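Local coordinates for protein rubisco operon transcriptional regulator (Synechocystis sp., PDB 5Y2W) that acts as a LysR-type transcriptional repressor, probably coordinating carbon and nitrogen metabolic signalling, whose regulatory domain binds the metabolite 2-phosphoglycolate, at residues 22-27 and 210-215; 13-18 and 27-32. All blocks are in the same frame, centred on the assembly; numbering follows the deposited sequence.

Contact 1: residues 22-27 and 210-215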
ATOM      1  N   LYS A  22       3.035  -5.057  -5.755  1.00 34.23           N
ATOM      2  CA  LYS A  22       3.822  -3.893  -5.425  1.00 39.71           C
ATOM      3  C   LYS A  22       5.201  -4.248  -4.880  1.00 36.57           C
ATOM      4  O   LYS A  22       6.053  -3.406  -4.782  1.00 37.48           O
ATOM      5  CB  LYS A  22       3.083  -3.027  -4.388  1.00 40.75           C
ATOM      6  CG  LYS A  22       2.872  -3.779  -3.084  1.00 45.37           C
ATOM      7  CD  LYS A  22       2.455  -2.928  -1.942  1.00 49.57           C
ATOM      8  CE  LYS A  22       1.211  -2.237  -2.332  1.00 57.09           C
ATOM      9  NZ  LYS A  22       0.786  -1.559  -1.120  1.00 65.17           N
ATOM     10  N   TYR A  23       5.422  -5.481  -4.463  1.00 38.06           N
ATOM     11  CA  TYR A  23       6.779  -5.833  -3.995  1.00 42.76           C
ATOM     12  C   TYR A  23       7.597  -6.452  -5.127  1.00 43.23           C
ATOM     13  O   TYR A  23       8.738  -6.069  -5.363  1.00 41.41           O
ATOM     14  CB  TYR A  23       6.720  -6.823  -2.837  1.00 49.85           C
ATOM     15  CG  TYR A  23       6.029  -6.302  -1.604  1.00 52.03           C
ATOM     16  CD1 TYR A  23       6.725  -5.515  -0.666  1.00 59.43           C
ATOM     17  CD2 TYR A  23       4.709  -6.647  -1.332  1.00 55.45           C
ATOM     18  CE1 TYR A  23       6.099  -5.052   0.496  1.00 58.92           C
ATOM     19  CE2 TYR A  23       4.073  -6.199  -0.182  1.00 61.39           C
ATOM     20  CZ  TYR A  23       4.771  -5.398   0.731  1.00 60.47           C
ATOM     21  OH  TYR A  23       4.117  -4.951   1.866  1.00 61.62           O
ATOM     22  N   PHE A  24       6.964  -7.398  -5.822  1.00 44.58           N
ATOM     23  CA  PHE A  24       7.575  -8.164  -6.902  1.00 40.46           C
ATOM     24  C   PHE A  24       8.028  -7.321  -8.061  1.00 41.85           C
ATOM     25  O   PHE A  24       9.161  -7.397  -8.502  1.00 41.01           O
ATOM     26  CB  PHE A  24       6.566  -9.125  -7.447  1.00 43.39           C
ATOM     27  CG  PHE A  24       7.140 -10.058  -8.447  1.00 45.27           C
ATOM     28  CD1 PHE A  24       7.975 -11.061  -8.036  1.00 46.15           C
ATOM     29  CD2 PHE A  24       6.841  -9.929  -9.768  1.00 47.24           C
ATOM     30  CE1 PHE A  24       8.519 -11.931  -8.940  1.00 54.91           C
ATOM     31  CE2 PHE A  24       7.381 -10.790 -10.690  1.00 56.58           C
ATOM     32  CZ  PHE A  24       8.217 -11.805 -10.273  1.00 55.24           C
ATOM     33  N   ILE A  25       7.147  -6.488  -8.564  1.00 39.92           N
ATOM     34  CA  ILE A  25       7.452  -5.796  -9.760  1.00 41.82           C
ATOM     35  C   ILE A  25       8.594  -4.833  -9.553  1.00 46.94           C
ATOM     36  O   ILE A  25       9.549  -4.851 -10.333  1.00 46.92           O
ATOM     37  CB  ILE A  25       6.197  -5.117 -10.319  1.00 47.03           C
ATOM     38  CG1 ILE A  25       5.239  -6.179 -10.818  1.00 46.28           C
ATOM     39  CG2 ILE A  25       6.548  -4.098 -11.386  1.00 43.44           C
ATOM     40  CD1 ILE A  25       5.730  -6.964 -12.032  1.00 52.37           C
ATOM     41  N   PRO A  26       8.542  -4.019  -8.490  1.00 49.42           N
ATOM     42  CA  PRO A  26       9.690  -3.168  -8.234  1.00 49.39           C
ATOM     43  C   PRO A  26      10.979  -3.900  -8.149  1.00 47.57           C
ATOM     44  O   PRO A  26      11.979  -3.383  -8.582  1.00 46.59           O
ATOM     45  CB  PRO A  26       9.374  -2.570  -6.870  1.00 55.13           C
ATOM     46  CG  PRO A  26       7.887  -2.379  -6.996  1.00 57.99           C
ATOM     47  CD  PRO A  26       7.439  -3.687  -7.585  1.00 53.99           C
ATOM     48  N   ARG A  27      10.985  -5.071  -7.533  1.00 49.95           N
ATOM     49  CA  ARG A  27      12.233  -5.780  -7.391  1.00 52.26           C
ATOM     50  C   ARG A  27      12.737  -6.204  -8.788  1.00 54.28           C
ATOM     51  O   ARG A  27      13.903  -6.099  -9.059  1.00 56.22           O
ATOM     52  CB  ARG A  27      12.054  -6.976  -6.509  1.00 55.27           C
ATOM     53  CG  ARG A  27      13.338  -7.731  -6.258  1.00 70.52           C
ATOM     54  CD  ARG A  27      13.086  -8.851  -5.268  1.00 81.46           C
ATOM     55  NE  ARG A  27      12.112  -9.789  -5.810  1.00 88.20           N
ATOM     56  CZ  ARG A  27      11.640 -10.843  -5.162  1.00 95.31           C
ATOM     57  NH1 ARG A  27      12.060 -11.122  -3.933  1.00101.52           N
ATOM     58  NH2 ARG A  27      10.755 -11.637  -5.762  1.00 91.10           N
ATOM     59  N   ALA A 210      10.473 -13.561 -19.767  1.00 48.02           N
ATOM     60  CA  ALA A 210      11.646 -14.414 -19.719  1.00 49.54           C
ATOM     61  C   ALA A 210      12.039 -14.668 -18.296  1.00 45.25           C
ATOM     62  O   ALA A 210      12.266 -15.794 -17.923  1.00 52.33           O
ATOM     63  CB  ALA A 210      12.792 -13.766 -20.501  1.00 53.14           C
ATOM     64  N   VAL A 211      12.111 -13.620 -17.469  1.00 54.52           N
ATOM     65  CA  VAL A 211      12.640 -13.831 -16.102  1.00 55.04           C
ATOM     66  C   VAL A 211      11.707 -14.659 -15.219  1.00 58.52           C
ATOM     67  O   VAL A 211      12.155 -15.315 -14.244  1.00 55.67           O
ATOM     68  CB  VAL A 211      13.023 -12.514 -15.387  1.00 63.73           C
ATOM     69  CG1 VAL A 211      14.117 -11.819 -16.177  1.00 64.91           C
ATOM     70  CG2 VAL A 211      11.820 -11.610 -15.169  1.00 62.42           C
ATOM     71  N   THR A 212      10.414 -14.660 -15.553  1.00 55.44           N
ATOM     72  CA  THR A 212       9.455 -15.389 -14.735  1.00 57.56           C
ATOM     73  C   THR A 212       9.167 -16.782 -15.222  1.00 59.91           C
ATOM     74  O   THR A 212       8.276 -17.437 -14.655  1.00 48.71           O
ATOM     75  CB  THR A 212       8.131 -14.612 -14.608  1.00 53.66           C
ATOM     76  OG1 THR A 212       7.592 -14.331 -15.912  1.00 55.24           O
ATOM     77  CG2 THR A 212       8.410 -13.295 -13.870  1.00 54.77           C
ATOM     78  N   LYS A 213       9.911 -17.262 -16.225  1.00 63.90           N
ATOM     79  CA  LYS A 213       9.369 -18.349 -16.998  1.00 65.64           C
ATOM     80  C   LYS A 213       8.904 -19.554 -16.188  1.00 74.17           C
ATOM     81  O   LYS A 213       7.717 -19.862 -16.238  1.00 93.07           O
ATOM     82  CB  LYS A 213      10.224 -18.765 -18.170  1.00 67.79           C
ATOM     83  CG  LYS A 213       9.465 -19.800 -18.979  1.00 72.18           C
ATOM     84  CD  LYS A 213      10.113 -20.162 -20.300  1.00 80.24           C
ATOM     85  CE  LYS A 213       9.354 -21.320 -20.957  1.00 83.01           C
ATOM     86  NZ  LYS A 213      10.209 -22.014 -21.963  1.00 91.15           N
ATOM     87  N   ASN A 214       9.766 -20.242 -15.438  1.00 77.63           N
ATOM     88  CA  ASN A 214       9.259 -21.420 -14.645  1.00 75.51           C
ATOM     89  C   ASN A 214       9.239 -21.189 -13.121  1.00 67.89           C
ATOM     90  O   ASN A 214       9.432 -22.101 -12.323  1.00 65.07           O
ATOM     91  CB  ASN A 214      10.028 -22.702 -14.999  1.00 75.16           C
ATOM     92  CG  ASN A 214       9.825 -23.106 -16.441  1.00 80.77           C
ATOM     93  OD1 ASN A 214      10.749 -23.036 -17.248  1.00 84.43           O
ATOM     94  ND2 ASN A 214       8.596 -23.476 -16.790  1.00 84.79           N
ATOM     95  N   MET A 215       8.984 -19.945 -12.744  1.00 60.25           N
ATOM     96  CA  MET A 215       9.135 -19.472 -11.380  1.00 61.70           C
ATOM     97  C   MET A 215       7.942 -19.950 -10.546  1.00 64.47           C
ATOM     98  O   MET A 215       6.786 -19.855 -10.992  1.00 59.28           O
ATOM     99  CB  MET A 215       9.223 -17.928 -11.427  1.00 66.15           C
ATOM    100  CG  MET A 215       9.713 -17.192 -10.198  1.00 63.88           C
ATOM    101  SD  MET A 215       9.590 -15.412 -10.556  1.00 62.67           S
ATOM    102  CE  MET A 215      11.284 -14.882 -10.782  1.00 59.82           C
TER
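A small apolar contact with a Met-aromatic component joins Phe24, in the first turn of helix 24-35, to Thr212 and Met215, in the turn that follows helix 199-211. It lies in the periplasmic-binding-protein-like fold of the LysR regulatory domain, and it links parts of the chain more than 180 residues apart. No hydrogen bond crosses between the segments; the far edge of one ring does the touching. The CB of Phe24 points toward the turn, and with CG anti to the backbone N (chi1 -173°) the ring extends far enough for its CZ end to make the contact. There CZ meets two neighbours at the rim of the ring. Thr212 CG2 lies in the ring plane, 3.9 Å from Phe24 CZ. The sulfur of Met215 is also edge-on, 5.0 Å from the centroid of the Phe24 ring and 78° off its normal, and its side chain comes from the opposite direction to that of Phe24.

The turn places both partners. Thr212 is the first residue to leave helical geometry, and a hydrogen bond from Met215 N to Thr212 O (3.2 Å) closes the turn that holds them. Thr212 divides its branches: OG1 is hydrogen-bonded to Leu208 O of the preceding helix, while the methyl is turned to the ring. Leu80 packs on both Phe24 and Met215. On its own helix, Phe24 CE1 lies at the edge of the Arg27 guanidinium, in its plane, and across the contact the same CE1 is 4.0 Å from Met215 SD.

Contact 2: residues 13-18 and 27-32; sequences LRLAVI and RLLGEF. With PGA (2-phosphoglycolic acid), chain B.
Leu15 and Leu29 meet through single methyl groups where strand 11-18 packs against helix 24-35, the first strand and the helix of a beta-alpha-beta unit in the regulatory domain. From the strand, Leu15 CB points toward the helix. Its CG is 4.0 Å from Leu13 CD2, a neighbour on the same face of the strand. With CG anti to the carbonyl carbon (chi1 -53°) and chi2 extended (167°), the fork sends one methyl each way: CD2 runs along the strand to lie 3.8 Å from Leu13 CD1, whereas CD1 reaches across to the helix and ends 4.0 Å from Leu29 CD2. The two leucine side chains run antiparallel past one another and meet at their methyl ends. Val41 of strand 39-46 packs on both, closing the unit with its second strand.

One helical turn beyond Leu29, Phe32 continues the apolar layer, with Leu13 CD2 approaching its ring obliquely, 4.4 Å from Phe32 CE2. Phe204 of helix 199-211 touches Leu13 and stacks edge-to-face with Phe32. At its C-terminal end the strand reaches the ligand pocket, where Thr19 and Thr20 just beyond it hydrogen-bond to 2-phosphoglycolate. Ile18 packs on the ligand, its CB 3.9 Å from PGA C2.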
ATOM      1  N   LEU A  13       8.427   4.111 -19.471  1.00 51.22           N
ATOM      2  CA  LEU A  13       7.503   2.960 -19.358  1.00 48.21           C
ATOM      3  C   LEU A  13       6.504   3.220 -18.232  1.00 50.99           C
ATOM      4  O   LEU A  13       6.922   3.520 -17.121  1.00 48.80           O
ATOM      5  CB  LEU A  13       8.288   1.707 -19.022  1.00 50.77           C
ATOM      6  CG  LEU A  13       7.450   0.466 -18.683  1.00 56.56           C
ATOM      7  CD1 LEU A  13       6.601  -0.028 -19.865  1.00 59.18           C
ATOM      8  CD2 LEU A  13       8.416  -0.598 -18.196  1.00 58.06           C
ATOM      9  N   ARG A  14       5.207   3.141 -18.529  1.00 47.48           N
ATOM     10  CA  ARG A  14       4.130   3.370 -17.555  1.00 46.42           C
ATOM     11  C   ARG A  14       3.439   2.037 -17.225  1.00 50.13           C
ATOM     12  O   ARG A  14       2.738   1.459 -18.071  1.00 50.39           O
ATOM     13  CB  ARG A  14       3.062   4.317 -18.091  1.00 52.23           C
ATOM     14  CG  ARG A  14       3.446   5.778 -18.040  1.00 61.95           C
ATOM     15  CD  ARG A  14       2.481   6.619 -18.850  1.00 71.10           C
ATOM     16  NE  ARG A  14       3.207   7.676 -19.545  1.00 83.38           N
ATOM     17  CZ  ARG A  14       4.020   7.490 -20.594  1.00 94.45           C
ATOM     18  NH1 ARG A  14       4.643   8.543 -21.127  1.00101.29           N
ATOM     19  NH2 ARG A  14       4.227   6.268 -21.114  1.00 93.90           N
ATOM     20  N   LEU A  15       3.637   1.583 -15.990  1.00 44.27           N
ATOM     21  CA  LEU A  15       3.029   0.351 -15.493  1.00 46.38           C
ATOM     22  C   LEU A  15       1.972   0.669 -14.474  1.00 41.28           C
ATOM     23  O   LEU A  15       2.214   1.442 -13.495  1.00 44.08           O
ATOM     24  CB  LEU A  15       4.083  -0.530 -14.820  1.00 44.46           C
ATOM     25  CG  LEU A  15       5.306  -0.809 -15.681  1.00 47.68           C
ATOM     26  CD1 LEU A  15       6.413  -1.407 -14.843  1.00 47.17           C
ATOM     27  CD2 LEU A  15       4.942  -1.717 -16.845  1.00 49.65           C
ATOM     28  N   ALA A  16       0.820   0.045 -14.645  1.00 36.06           N
ATOM     29  CA  ALA A  16      -0.126   0.002 -13.550  1.00 38.12           C
ATOM     30  C   ALA A  16      -0.285  -1.456 -13.095  1.00 42.21           C
ATOM     31  O   ALA A  16      -0.448  -2.371 -13.926  1.00 45.16           O
ATOM     32  CB  ALA A  16      -1.447   0.670 -13.899  1.00 39.60           C
ATOM     33  N   VAL A  17      -0.180  -1.655 -11.771  1.00 37.51           N
ATOM     34  CA  VAL A  17      -0.247  -2.969 -11.175  1.00 38.14           C
ATOM     35  C   VAL A  17      -1.285  -3.061 -10.043  1.00 40.62           C
ATOM     36  O   VAL A  17      -1.573  -2.091  -9.312  1.00 40.95           O
ATOM     37  CB  VAL A  17       1.148  -3.516 -10.735  1.00 36.26           C
ATOM     38  CG1 VAL A  17       2.173  -3.363 -11.838  1.00 34.36           C
ATOM     39  CG2 VAL A  17       1.658  -2.899  -9.438  1.00 34.58           C
ATOM     40  N   ILE A  18      -1.831  -4.257  -9.881  1.00 41.38           N
ATOM     41  CA  ILE A  18      -2.693  -4.515  -8.728  1.00 39.91           C
ATOM     42  C   ILE A  18      -1.892  -4.520  -7.415  1.00 37.59           C
ATOM     43  O   ILE A  18      -0.682  -4.714  -7.412  1.00 36.80           O
ATOM     44  CB  ILE A  18      -3.483  -5.802  -8.905  1.00 43.47           C
ATOM     45  CG1 ILE A  18      -2.530  -6.954  -9.240  1.00 41.51           C
ATOM     46  CG2 ILE A  18      -4.577  -5.579  -9.943  1.00 43.37           C
ATOM     47  CD1 ILE A  18      -3.119  -8.295  -8.979  1.00 47.95           C
ATOM     48  N   ARG A  27      10.985  -5.071  -7.533  1.00 49.95           N
ATOM     49  CA  ARG A  27      12.233  -5.780  -7.391  1.00 52.26           C
ATOM     50  C   ARG A  27      12.737  -6.204  -8.788  1.00 54.28           C
ATOM     51  O   ARG A  27      13.903  -6.099  -9.059  1.00 56.22           O
ATOM     52  CB  ARG A  27      12.054  -6.976  -6.509  1.00 55.27           C
ATOM     53  CG  ARG A  27      13.338  -7.731  -6.258  1.00 70.52           C
ATOM     54  CD  ARG A  27      13.086  -8.851  -5.268  1.00 81.46           C
ATOM     55  NE  ARG A  27      12.112  -9.789  -5.810  1.00 88.20           N
ATOM     56  CZ  ARG A  27      11.640 -10.843  -5.162  1.00 95.31           C
ATOM     57  NH1 ARG A  27      12.060 -11.122  -3.933  1.00101.52           N
ATOM     58  NH2 ARG A  27      10.755 -11.637  -5.762  1.00 91.10           N
ATOM     59  N   LEU A  28      11.837  -6.649  -9.663  1.00 53.59           N
ATOM     60  CA  LEU A  28      12.173  -6.965 -11.057  1.00 53.77           C
ATOM     61  C   LEU A  28      12.621  -5.763 -11.860  1.00 51.54           C
ATOM     62  O   LEU A  28      13.434  -5.897 -12.759  1.00 54.10           O
ATOM     63  CB  LEU A  28      10.980  -7.549 -11.799  1.00 57.41           C
ATOM     64  CG  LEU A  28      10.654  -9.030 -11.672  1.00 73.94           C
ATOM     65  CD1 LEU A  28       9.909  -9.405 -12.952  1.00 75.96           C
ATOM     66  CD2 LEU A  28      11.876  -9.938 -11.458  1.00 74.54           C
ATOM     67  N   LEU A  29      12.065  -4.596 -11.581  1.00 49.61           N
ATOM     68  CA  LEU A  29      12.545  -3.359 -12.208  1.00 51.38           C
ATOM     69  C   LEU A  29      14.037  -3.070 -12.040  1.00 54.06           C
ATOM     70  O   LEU A  29      14.600  -2.353 -12.848  1.00 57.25           O
ATOM     71  CB  LEU A  29      11.758  -2.159 -11.698  1.00 50.23           C
ATOM     72  CG  LEU A  29      10.275  -2.156 -12.102  1.00 54.34           C
ATOM     73  CD1 LEU A  29       9.581  -0.863 -11.652  1.00 55.15           C
ATOM     74  CD2 LEU A  29      10.104  -2.381 -13.607  1.00 59.54           C
ATOM     75  N   GLY A  30      14.658  -3.620 -11.004  1.00 49.75           N
ATOM     76  CA  GLY A  30      16.029  -3.311 -10.657  1.00 52.89           C
ATOM     77  C   GLY A  30      16.992  -3.872 -11.659  1.00 59.07           C
ATOM     78  O   GLY A  30      17.875  -3.161 -12.131  1.00 66.20           O
ATOM     79  N   GLU A  31      16.833  -5.149 -11.981  1.00 64.18           N
ATOM     80  CA  GLU A  31      17.657  -5.748 -13.011  1.00 75.02           C
ATOM     81  C   GLU A  31      17.364  -5.032 -14.341  1.00 65.40           C
ATOM     82  O   GLU A  31      18.280  -4.611 -15.053  1.00 58.99           O
ATOM     83  CB  GLU A  31      17.437  -7.267 -13.099  1.00 85.74           C
ATOM     84  CG  GLU A  31      18.494  -8.022 -13.940  1.00100.44           C
ATOM     85  CD  GLU A  31      19.551  -8.788 -13.124  1.00104.50           C
ATOM     86  OE1 GLU A  31      19.433  -8.843 -11.879  1.00105.18           O
ATOM     87  OE2 GLU A  31      20.505  -9.359 -13.728  1.00103.17           O
ATOM     88  N   PHE A  32      16.089  -4.833 -14.639  1.00 58.41           N
ATOM     89  CA  PHE A  32      15.691  -4.266 -15.924  1.00 61.16           C
ATOM     90  C   PHE A  32      16.360  -2.913 -16.155  1.00 62.90           C
ATOM     91  O   PHE A  32      16.875  -2.653 -17.213  1.00 62.84           O
ATOM     92  CB  PHE A  32      14.171  -4.146 -16.001  1.00 56.07           C
ATOM     93  CG  PHE A  32      13.650  -3.555 -17.290  1.00 58.58           C
ATOM     94  CD1 PHE A  32      13.574  -4.326 -18.441  1.00 62.33           C
ATOM     95  CD2 PHE A  32      13.196  -2.247 -17.339  1.00 58.07           C
ATOM     96  CE1 PHE A  32      13.065  -3.795 -19.616  1.00 59.33           C
ATOM     97  CE2 PHE A  32      12.677  -1.707 -18.517  1.00 63.35           C
ATOM     98  CZ  PHE A  32      12.616  -2.487 -19.655  1.00 58.62           C
TER
HETATM   99  P   PGA B 401      -6.949  -6.220  -5.575  1.00 38.71           P
HETATM  100  O1P PGA B 401      -6.116  -7.297  -6.444  1.00 37.19           O
HETATM  101  O2P PGA B 401      -5.968  -5.169  -5.173  1.00 38.65           O
HETATM  102  O3P PGA B 401      -7.539  -7.048  -4.421  1.00 35.24           O
HETATM  103  O4P PGA B 401      -7.863  -5.595  -6.562  1.00 32.70           O
HETATM  104  C2  PGA B 401      -4.940  -7.977  -6.063  1.00 38.72           C
HETATM  105  C1  PGA B 401      -4.962  -9.451  -6.446  1.00 42.33           C
HETATM  106  O1  PGA B 401      -3.962 -10.181  -6.156  1.00 36.48           O
HETATM  107  O2  PGA B 401      -5.974  -9.880  -7.038  1.00 40.77           O

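Contacts 1 and 2 lie about 9 Å apart, centre to centre, on the same side of the chain's centre, and both use helix 24-35. Their segments alternate along the chain: 13-18, 22-27, 27-32, then, after a long excursion that includes the other strands of the five-stranded sheet, 210-215. Contact 2 packs the helix on strand 11-18, and contact 1 ties its first turn to the turn after helix 199-211. Leu28 bridges them, its CD1 lying 3.7 Å from Val211 CG2. The C-terminal part of the modelled domain is thereby joined to the first beta-alpha-beta unit, whose strand 11-18 reaches the 2-phosphoglycolate pocket through Ile18, and both contacts also touch the second subunit.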